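Side-chain contacts in topoisomerase IV subunit A (Escherichia coli, PDB 1ZVT), which forms part of the type II topoisomerase that unlinks DNA molecules, this C-terminal beta-pinwheel domain probably binding DNA: residues I22-L27 / D33-A38; Y106-T111 / K123-L128; S162-L167 / G223-R228. All coordinates share one frame; numbering follows the deposited sequence.

The three contacts follow one another along the chain, each closing before the next opens. Interaction 1 lies within the first blade of the beta-pinwheel, interactions 2 and 3 each at a junction between two blades, with one blade in common. Interaction 1 packs a loop against strand 35-42, at the edge of the first sheet. Its centre lies about 28 Å from that of interaction 2 and about 36 Å from that of interaction 3, across the centre of the chain from both. Interactions 2 and 3 have centres about 14 Å apart and meet where Val109 probably exchanges backbone hydrogen bonds with Pro165 and Leu167. Both involve connections through which one blade gives an edge strand to the previous one.

Interaction 1 (I22-L27 / D33-A38); sequences IDAPGL and DSFKAA
Ala24 and Pro25 pack on Phe35, bringing a type I beta turn (Ala24 to Leu27) against the start of strand 35-42, an edge strand of the first pinwheel blade. The tight part is the sandwich round the Phe35 ring. Pro25 CG stands over the centre of one face in a CH-pi contact, 3.8 Å from the centroid and 11° off the ring normal, while Ala37 N lies beneath the opposite face, nearer the rim. That amide belongs to a classic beta bulge, in which Lys36 and Ala37 both face Leu8. With CG anti to the backbone N (chi1 177°), the Phe35 ring runs alongside the proline, both side chains pointing the same way. The buried methyl of Ala24 comes obliquely to the ring, its CB 3.5 Å from Phe35 CE1, and meets Ala38, the two CB atoms 4.2 Å apart. The turn is steadied by Asp23, whose OD1 accepts from Gly26 N in an Asx motif. Pro25 covers the ring with one side but is exposed; no direct polar bond joins the segments. The loose side is the gap between the backbones, bridged by one water donating to Pro25 O (3.0 Å) and accepting from Phe35 N (3.1 Å).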
loop_
_atom_site.group_PDB
_atom_site.type_symbol
_atom_site.label_atom_id
_atom_site.label_comp_id
_atom_site.label_asym_id
_atom_site.label_seq_id
_atom_site.Cartn_x
_atom_site.Cartn_y
_atom_site.Cartn_z
ATOM N N ILE A 22 -1.630 -20.991 9.330
ATOM C CA ILE A 22 -1.090 -21.750 8.209
ATOM C C ILE A 22 0.308 -21.266 7.832
ATOM O O ILE A 22 0.666 -20.107 8.074
ATOM C CB ILE A 22 -2.017 -21.691 6.985
ATOM C CG1 ILE A 22 -2.127 -20.255 6.482
ATOM C CG2 ILE A 22 -3.408 -22.229 7.359
ATOM C CD1 ILE A 22 -2.029 -20.162 5.004
ATOM N N ASP A 23 1.096 -22.170 7.267
ATOM C CA ASP A 23 2.397 -21.826 6.709
ATOM C C ASP A 23 2.185 -21.474 5.239
ATOM O O ASP A 23 2.195 -22.352 4.376
ATOM C CB ASP A 23 3.344 -23.028 6.864
ATOM C CG ASP A 23 4.729 -22.776 6.309
ATOM O OD1 ASP A 23 4.949 -21.813 5.528
ATOM O OD2 ASP A 23 5.638 -23.565 6.659
ATOM N N ALA A 24 1.935 -20.200 4.957
ATOM C CA ALA A 24 1.547 -19.820 3.602
ATOM C C ALA A 24 2.657 -19.990 2.565
ATOM O O ALA A 24 2.411 -20.509 1.472
ATOM C CB ALA A 24 0.972 -18.403 3.588
ATOM N N PRO A 25 3.895 -19.572 2.889
ATOM C CA PRO A 25 4.949 -19.799 1.911
ATOM C C PRO A 25 5.188 -21.293 1.664
ATOM O O PRO A 25 5.688 -21.662 0.601
ATOM C CB PRO A 25 6.164 -19.119 2.542
ATOM C CG PRO A 25 5.580 -18.093 3.449
ATOM C CD PRO A 25 4.388 -18.797 4.041
ATOM N N GLY A 26 4.830 -22.141 2.634
ATOM C CA GLY A 26 5.014 -23.589 2.513
ATOM C C GLY A 26 3.941 -24.345 1.738
ATOM O O GLY A 26 4.033 -25.558 1.577
ATOM N N LEU A 27 2.912 -23.645 1.267
ATOM C CA LEU A 27 1.861 -24.280 0.467
ATOM C C LEU A 27 2.359 -24.704 -0.905
ATOM O O LEU A 27 3.440 -24.303 -1.338
ATOM C CB LEU A 27 0.681 -23.324 0.302
ATOM C CG LEU A 27 -0.008 -22.909 1.597
ATOM C CD1 LEU A 27 -0.950 -21.751 1.350
ATOM C CD2 LEU A 27 -0.774 -24.086 2.197
ATOM N N ASP A 33 5.481 -20.644 -9.879
ATOM C CA ASP A 33 4.772 -19.705 -9.003
ATOM C C ASP A 33 5.254 -19.872 -7.569
ATOM O O ASP A 33 5.871 -20.886 -7.216
ATOM C CB ASP A 33 3.262 -19.940 -9.113
ATOM C CG ASP A 33 2.422 -18.743 -8.643
ATOM O OD1 ASP A 33 2.973 -17.673 -8.309
ATOM O OD2 ASP A 33 1.183 -18.884 -8.635
ATOM N N SER A 34 4.969 -18.873 -6.739
ATOM C CA SER A 34 5.337 -18.934 -5.337
ATOM C C SER A 34 4.630 -17.833 -4.562
ATOM O O SER A 34 3.939 -16.984 -5.135
ATOM C CB SER A 34 6.863 -18.798 -5.169
ATOM O OG SER A 34 7.313 -17.562 -5.691
ATOM N N PHE A 35 4.878 -17.846 -3.257
ATOM C CA PHE A 35 4.220 -16.978 -2.290
ATOM C C PHE A 35 4.485 -15.502 -2.556
ATOM O O PHE A 35 5.617 -15.117 -2.883
ATOM C CB PHE A 35 4.732 -17.334 -0.891
ATOM C CG PHE A 35 4.187 -16.451 0.186
ATOM C CD1 PHE A 35 2.879 -16.624 0.634
ATOM C CD2 PHE A 35 4.984 -15.428 0.754
ATOM C CE1 PHE A 35 2.368 -15.803 1.655
ATOM C CE2 PHE A 35 4.498 -14.615 1.756
ATOM C CZ PHE A 35 3.181 -14.803 2.217
ATOM N N LYS A 36 3.440 -14.686 -2.372
ATOM C CA LYS A 36 3.563 -13.234 -2.466
ATOM C C LYS A 36 3.139 -12.537 -1.178
ATOM O O LYS A 36 3.861 -11.684 -0.686
ATOM C CB LYS A 36 2.762 -12.685 -3.653
ATOM C CG LYS A 36 2.902 -11.131 -3.778
ATOM C CD LYS A 36 2.390 -10.600 -5.129
ATOM C CE LYS A 36 2.211 -9.085 -5.068
ATOM N NZ LYS A 36 3.456 -8.335 -4.739
ATOM N N ALA A 37 1.971 -12.899 -0.647
ATOM C CA ALA A 37 1.431 -12.244 0.536
ATOM C C ALA A 37 0.293 -13.049 1.122
ATOM O O ALA A 37 -0.383 -13.816 0.410
ATOM C CB ALA A 37 0.952 -10.812 0.214
ATOM N N ALA A 38 0.051 -12.816 2.413
ATOM C CA ALA A 38 -1.106 -13.392 3.083
ATOM C C ALA A 38 -1.769 -12.342 3.967
ATOM O O ALA A 38 -1.080 -11.466 4.544
ATOM C CB ALA A 38 -0.721 -14.615 3.889
HETATM O O HOH W 1 6.484 -20.064 -1.818
#

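Interaction 2 (Y106-T111 / K123-L128); sequences YGFVCT and KALITL
The Phe108 ring meets segment 123-128 with its rim. Leu125 CD1 lies in the ring plane at the edge, 3.9 Å from Phe108 CZ, and Cys110 CB, two residues along the same strand, is also in plane at the edge. The Leu125 carbonyl comes to the rim too, near the ring plane, with its O 3.4 Å from Phe108 CZ. An aromatic edge carries a slight positive charge, so this approach of a carbonyl oxygen is probably favourable, though it is not a hydrogen bond. Neither segment sets a group squarely over a face; the ring is touched by Met100 of strand 97-101 and by Leu167. Ile126 arrives obliquely, its CB 4.1 Å from Phe108 CE2.

The torsions explain the fit. Phe108 holds CG between its backbone N and carbonyl carbon (chi1 56°), which stands the ring out from the strand toward the 123-128 backbone. Ile126 turns CG1 anti to its own N (chi1 180°) and extends CD1 to 4.2 Å from Phe108 CE2. The same methyl comes within 4.3 Å of Tyr106 O, although the tyrosine ring itself leads away to a cation-pi contact with Lys171. Leu125 is further enclosed by Met100, Leu115 and Ser56.

Phe108, Leu125 and Ile126 are all buried, and the contact is mainly apolar packing, apart from the Leu125 carbonyl at the ring edge. It joins two neighbouring sheets: strand 106-111 is an inner strand of one blade, whereas strand 123-124, directly before Leu125, pairs at the edge of the preceding blade with strand 55-59. Such packing against the chain just after a strand handed on to the neighbouring blade belongs to the beta-pinwheel fold of gyrase-type C-terminal domains.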
loop_
_atom_site.group_PDB
_atom_site.type_symbol
_atom_site.label_atom_id
_atom_site.label_comp_id
_atom_site.label_asym_id
_atom_site.label_seq_id
_atom_site.Cartn_x
_atom_site.Cartn_y
_atom_site.Cartn_z
ATOM N N TYR A 106 0.062 12.557 -4.542
ATOM C CA TYR A 106 -1.320 12.858 -4.164
ATOM C C TYR A 106 -1.939 11.674 -3.444
ATOM O O TYR A 106 -1.601 10.542 -3.720
ATOM C CB TYR A 106 -2.142 13.172 -5.424
ATOM C CG TYR A 106 -1.750 14.491 -6.056
ATOM C CD1 TYR A 106 -0.664 14.578 -6.929
ATOM C CD2 TYR A 106 -2.464 15.637 -5.767
ATOM C CE1 TYR A 106 -0.294 15.813 -7.512
ATOM C CE2 TYR A 106 -2.113 16.867 -6.325
ATOM C CZ TYR A 106 -1.023 16.944 -7.183
ATOM O OH TYR A 106 -0.695 18.154 -7.739
ATOM N N GLY A 107 -2.856 11.931 -2.519
ATOM C CA GLY A 107 -3.574 10.836 -1.888
ATOM C C GLY A 107 -4.650 11.258 -0.922
ATOM O O GLY A 107 -5.040 12.438 -0.859
ATOM N N PHE A 108 -5.160 10.295 -0.174
ATOM C CA PHE A 108 -6.269 10.596 0.728
ATOM C C PHE A 108 -6.398 9.559 1.797
ATOM O O PHE A 108 -5.900 8.444 1.671
ATOM C CB PHE A 108 -7.595 10.758 -0.062
ATOM C CG PHE A 108 -7.970 9.565 -0.930
ATOM C CD1 PHE A 108 -8.744 8.535 -0.410
ATOM C CD2 PHE A 108 -7.576 9.494 -2.275
ATOM C CE1 PHE A 108 -9.105 7.413 -1.208
ATOM C CE2 PHE A 108 -7.932 8.398 -3.067
ATOM C CZ PHE A 108 -8.689 7.348 -2.525
ATOM N N VAL A 109 -7.084 9.923 2.869
ATOM C CA VAL A 109 -7.437 8.933 3.878
ATOM C C VAL A 109 -8.821 8.401 3.513
ATOM O O VAL A 109 -9.685 9.166 3.074
ATOM C CB VAL A 109 -7.460 9.561 5.289
ATOM C CG1 VAL A 109 -7.944 8.558 6.305
ATOM C CG2 VAL A 109 -6.042 10.039 5.676
ATOM N N CYS A 110 -9.029 7.098 3.659
ATOM C CA CYS A 110 -10.359 6.507 3.463
ATOM C C CYS A 110 -10.555 5.378 4.466
ATOM O O CYS A 110 -9.714 5.191 5.344
ATOM C CB CYS A 110 -10.571 6.002 2.030
ATOM S SG CYS A 110 -9.505 4.619 1.488
ATOM N N THR A 111 -11.687 4.679 4.380
ATOM C CA THR A 111 -11.875 3.473 5.180
ATOM C C THR A 111 -11.845 2.244 4.266
ATOM O O THR A 111 -11.998 2.357 3.048
ATOM C CB THR A 111 -13.219 3.466 5.941
ATOM O OG1 THR A 111 -14.296 3.497 4.999
ATOM C CG2 THR A 111 -13.317 4.663 6.928
ATOM N N LYS A 123 -13.894 -0.968 -8.608
ATOM C CA LYS A 123 -14.119 0.475 -8.492
ATOM C C LYS A 123 -12.863 1.265 -8.816
ATOM O O LYS A 123 -11.764 0.869 -8.435
ATOM C CB LYS A 123 -14.585 0.790 -7.057
ATOM C CG LYS A 123 -14.314 2.187 -6.553
ATOM C CD LYS A 123 -14.788 2.360 -5.115
ATOM C CE LYS A 123 -14.448 3.762 -4.615
ATOM N NZ LYS A 123 -14.976 4.035 -3.236
ATOM N N ALA A 124 -13.021 2.394 -9.524
ATOM C CA ALA A 124 -11.915 3.329 -9.698
ATOM C C ALA A 124 -11.698 4.015 -8.362
ATOM O O ALA A 124 -12.537 4.807 -7.930
ATOM C CB ALA A 124 -12.260 4.361 -10.796
ATOM N N LEU A 125 -10.633 3.662 -7.657
ATOM C CA LEU A 125 -10.471 4.152 -6.285
ATOM C C LEU A 125 -9.517 5.334 -6.239
ATOM O O LEU A 125 -9.821 6.357 -5.628
ATOM C CB LEU A 125 -9.985 3.046 -5.354
ATOM C CG LEU A 125 -9.446 3.432 -3.976
ATOM C CD1 LEU A 125 -10.554 3.923 -3.069
ATOM C CD2 LEU A 125 -8.722 2.214 -3.356
ATOM N N ILE A 126 -8.344 5.165 -6.838
ATOM C CA ILE A 126 -7.393 6.278 -6.918
ATOM C C ILE A 126 -7.033 6.576 -8.368
ATOM O O ILE A 126 -6.717 5.673 -9.160
ATOM C CB ILE A 126 -6.154 6.088 -6.004
ATOM C CG1 ILE A 126 -5.194 7.284 -6.129
ATOM C CG2 ILE A 126 -5.457 4.756 -6.278
ATOM C CD1 ILE A 126 -4.313 7.439 -4.922
ATOM N N THR A 127 -7.162 7.844 -8.730
ATOM C CA THR A 127 -6.878 8.267 -10.074
ATOM C C THR A 127 -5.385 8.564 -10.198
ATOM O O THR A 127 -4.840 9.359 -9.434
ATOM C CB THR A 127 -7.704 9.505 -10.414
ATOM O OG1 THR A 127 -9.074 9.194 -10.163
ATOM C CG2 THR A 127 -7.521 9.901 -11.863
ATOM N N LEU A 128 -4.738 7.910 -11.156
ATOM C CA LEU A 128 -3.306 8.092 -11.360
ATOM C C LEU A 128 -3.035 9.090 -12.469
ATOM O O LEU A 128 -3.545 8.927 -13.602
ATOM C CB LEU A 128 -2.650 6.780 -11.746
ATOM C CG LEU A 128 -2.806 5.631 -10.752
ATOM C CD1 LEU A 128 -2.172 4.390 -11.338
ATOM C CD2 LEU A 128 -2.154 6.004 -9.417
#

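Interaction 3 (S162-L167 / G223-R228); sequences SDLPQL and GERGRR
Arg225 reaches from its turn to Asp163, Leu164 and Pro165, and supplies about half of the buried surface. Its direct polar link is weak: NE donates to the backbone O of Asp163 at 3.1 Å, with a bent N-H...O angle of 130°. The stronger hold on the guanidinium comes from outside the two segments, where NH1 donates to Lys174 O.

One water lies in plane at the guanidinium edge, accepting from Arg225 NH2 (3.0 Å) and donating to Asp163 O, which thus has two partners. Another accepts from Arg225 N (2.9 Å) and donates weakly to Glu224 OE2; its bond to Asp163 OD2 is unusually short and so doubtful. It stands between two carboxylates whose like charges probably repel.

Van der Waals packing completes the contact. Pro165 CD lies 3.8 Å from Arg225 NH2, offset toward the rim of the guanidinium face that the bend at chi3 (73°) brings against it, while Leu164 CD1 touches Arg225 CD at 3.8 Å. With the guanidinium cut back to an alanine, Lys174 O and Asp163 O would probably lose this donor and Pro165 and Leu164 their cover.

The type II turn from Glu224 to Arg227 leads to strand 230-231 at the edge of the blade holding strand 155-160, while 162-167 runs on to strand 173-174 of the preceding blade: the strand exchange between neighbours that characterises the beta-pinwheel.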
loop_
_atom_site.group_PDB
_atom_site.type_symbol
_atom_site.label_atom_id
_atom_site.label_comp_id
_atom_site.label_asym_id
_atom_site.label_seq_id
_atom_site.Cartn_x
_atom_site.Cartn_y
_atom_site.Cartn_z
ATOM N N SER A 162 -3.689 13.142 10.092
ATOM C CA SER A 162 -4.983 13.857 10.182
ATOM C C SER A 162 -5.064 15.094 9.290
ATOM O O SER A 162 -6.159 15.559 8.990
ATOM C CB SER A 162 -5.290 14.250 11.634
ATOM O OG SER A 162 -4.222 14.998 12.194
ATOM N N ASP A 163 -3.916 15.644 8.888
ATOM C CA ASP A 163 -3.867 16.795 7.976
ATOM C C ASP A 163 -4.317 16.468 6.549
ATOM O O ASP A 163 -4.698 17.369 5.787
ATOM C CB ASP A 163 -2.454 17.392 7.919
ATOM C CG ASP A 163 -2.139 18.299 9.096
ATOM O OD1 ASP A 163 -2.999 18.431 10.001
ATOM O OD2 ASP A 163 -1.022 18.875 9.099
ATOM N N LEU A 164 -4.280 15.191 6.185
ATOM C CA LEU A 164 -4.681 14.778 4.859
ATOM C C LEU A 164 -6.191 14.502 4.800
ATOM O O LEU A 164 -6.695 13.621 5.525
ATOM C CB LEU A 164 -3.899 13.521 4.459
ATOM C CG LEU A 164 -4.056 13.074 3.005
ATOM C CD1 LEU A 164 -3.562 14.114 2.017
ATOM C CD2 LEU A 164 -3.300 11.791 2.821
ATOM N N PRO A 165 -6.928 15.258 3.960
ATOM C CA PRO A 165 -8.382 15.099 3.906
ATOM C C PRO A 165 -8.831 13.688 3.567
ATOM O O PRO A 165 -8.181 12.979 2.783
ATOM C CB PRO A 165 -8.808 16.085 2.804
ATOM C CG PRO A 165 -7.761 17.154 2.832
ATOM C CD PRO A 165 -6.477 16.349 3.066
ATOM N N GLN A 166 -9.942 13.292 4.187
ATOM C CA GLN A 166 -10.588 12.019 3.913
ATOM C C GLN A 166 -11.469 12.100 2.666
ATOM O O GLN A 166 -12.233 13.044 2.503
ATOM C CB GLN A 166 -11.390 11.561 5.140
ATOM C CG GLN A 166 -12.094 10.223 4.954
ATOM C CD GLN A 166 -12.637 9.626 6.240
ATOM O OE1 GLN A 166 -12.478 10.192 7.324
ATOM N NE2 GLN A 166 -13.266 8.459 6.127
ATOM N N LEU A 167 -11.337 11.117 1.784
ATOM C CA LEU A 167 -12.145 10.999 0.568
ATOM C C LEU A 167 -12.565 9.544 0.387
ATOM O O LEU A 167 -12.013 8.652 1.044
ATOM C CB LEU A 167 -11.343 11.451 -0.663
ATOM C CG LEU A 167 -10.942 12.927 -0.767
ATOM C CD1 LEU A 167 -10.018 13.107 -1.962
ATOM C CD2 LEU A 167 -12.171 13.887 -0.851
ATOM N N GLY A 223 6.837 19.576 8.404
ATOM C CA GLY A 223 6.465 20.765 7.661
ATOM C C GLY A 223 5.010 20.690 7.263
ATOM O O GLY A 223 4.298 19.753 7.637
ATOM N N GLU A 224 4.566 21.673 6.501
ATOM C CA GLU A 224 3.173 21.710 6.097
ATOM C C GLU A 224 2.954 20.725 4.957
ATOM O O GLU A 224 3.775 20.629 4.063
ATOM C CB GLU A 224 2.818 23.128 5.640
ATOM C CG GLU A 224 1.343 23.368 5.398
ATOM C CD GLU A 224 0.555 23.676 6.681
ATOM O OE1 GLU A 224 1.122 24.305 7.598
ATOM O OE2 GLU A 224 -0.645 23.308 6.748
ATOM N N ARG A 225 1.824 20.025 4.990
ATOM C CA ARG A 225 1.412 19.187 3.871
ATOM C C ARG A 225 1.474 19.966 2.563
ATOM O O ARG A 225 1.058 21.138 2.502
ATOM C CB ARG A 225 -0.007 18.661 4.101
ATOM C CG ARG A 225 -0.595 17.985 2.874
ATOM C CD ARG A 225 -1.937 17.316 3.166
ATOM N NE ARG A 225 -3.033 18.277 3.349
ATOM C CZ ARG A 225 -3.695 18.860 2.353
ATOM N NH1 ARG A 225 -3.353 18.631 1.083
ATOM N NH2 ARG A 225 -4.697 19.685 2.626
ATOM N N GLY A 226 2.038 19.335 1.533
ATOM C CA GLY A 226 2.093 19.932 0.205
ATOM C C GLY A 226 3.341 20.742 -0.092
ATOM O O GLY A 226 3.520 21.218 -1.220
ATOM N N ARG A 227 4.191 20.925 0.925
ATOM C CA ARG A 227 5.512 21.508 0.756
ATOM C C ARG A 227 6.400 20.492 0.017
ATOM O O ARG A 227 6.020 19.310 -0.125
ATOM C CB ARG A 227 6.125 21.870 2.124
ATOM C CG ARG A 227 5.510 23.086 2.808
ATOM C CD ARG A 227 6.366 24.316 2.607
ATOM N NE ARG A 227 5.796 25.534 3.181
ATOM C CZ ARG A 227 6.044 26.751 2.698
ATOM N NH1 ARG A 227 6.839 26.889 1.643
ATOM N NH2 ARG A 227 5.503 27.834 3.255
ATOM N N ARG A 228 7.566 20.926 -0.460
ATOM C CA ARG A 228 8.373 20.037 -1.300
ATOM C C ARG A 228 9.244 19.109 -0.457
ATOM O O ARG A 228 9.756 18.125 -0.971
ATOM C CB ARG A 228 9.214 20.790 -2.352
ATOM C CG ARG A 228 10.314 21.596 -1.796
ATOM C CD ARG A 228 11.280 22.032 -2.912
ATOM N NE ARG A 228 12.296 22.909 -2.376
ATOM C CZ ARG A 228 13.470 23.142 -2.956
ATOM N NH1 ARG A 228 13.797 22.527 -4.083
ATOM N NH2 ARG A 228 14.326 23.961 -2.377
HETATM O O HOH W 2 -0.054 20.204 7.152
HETATM O O HOH W 3 -5.405 20.183 5.487
#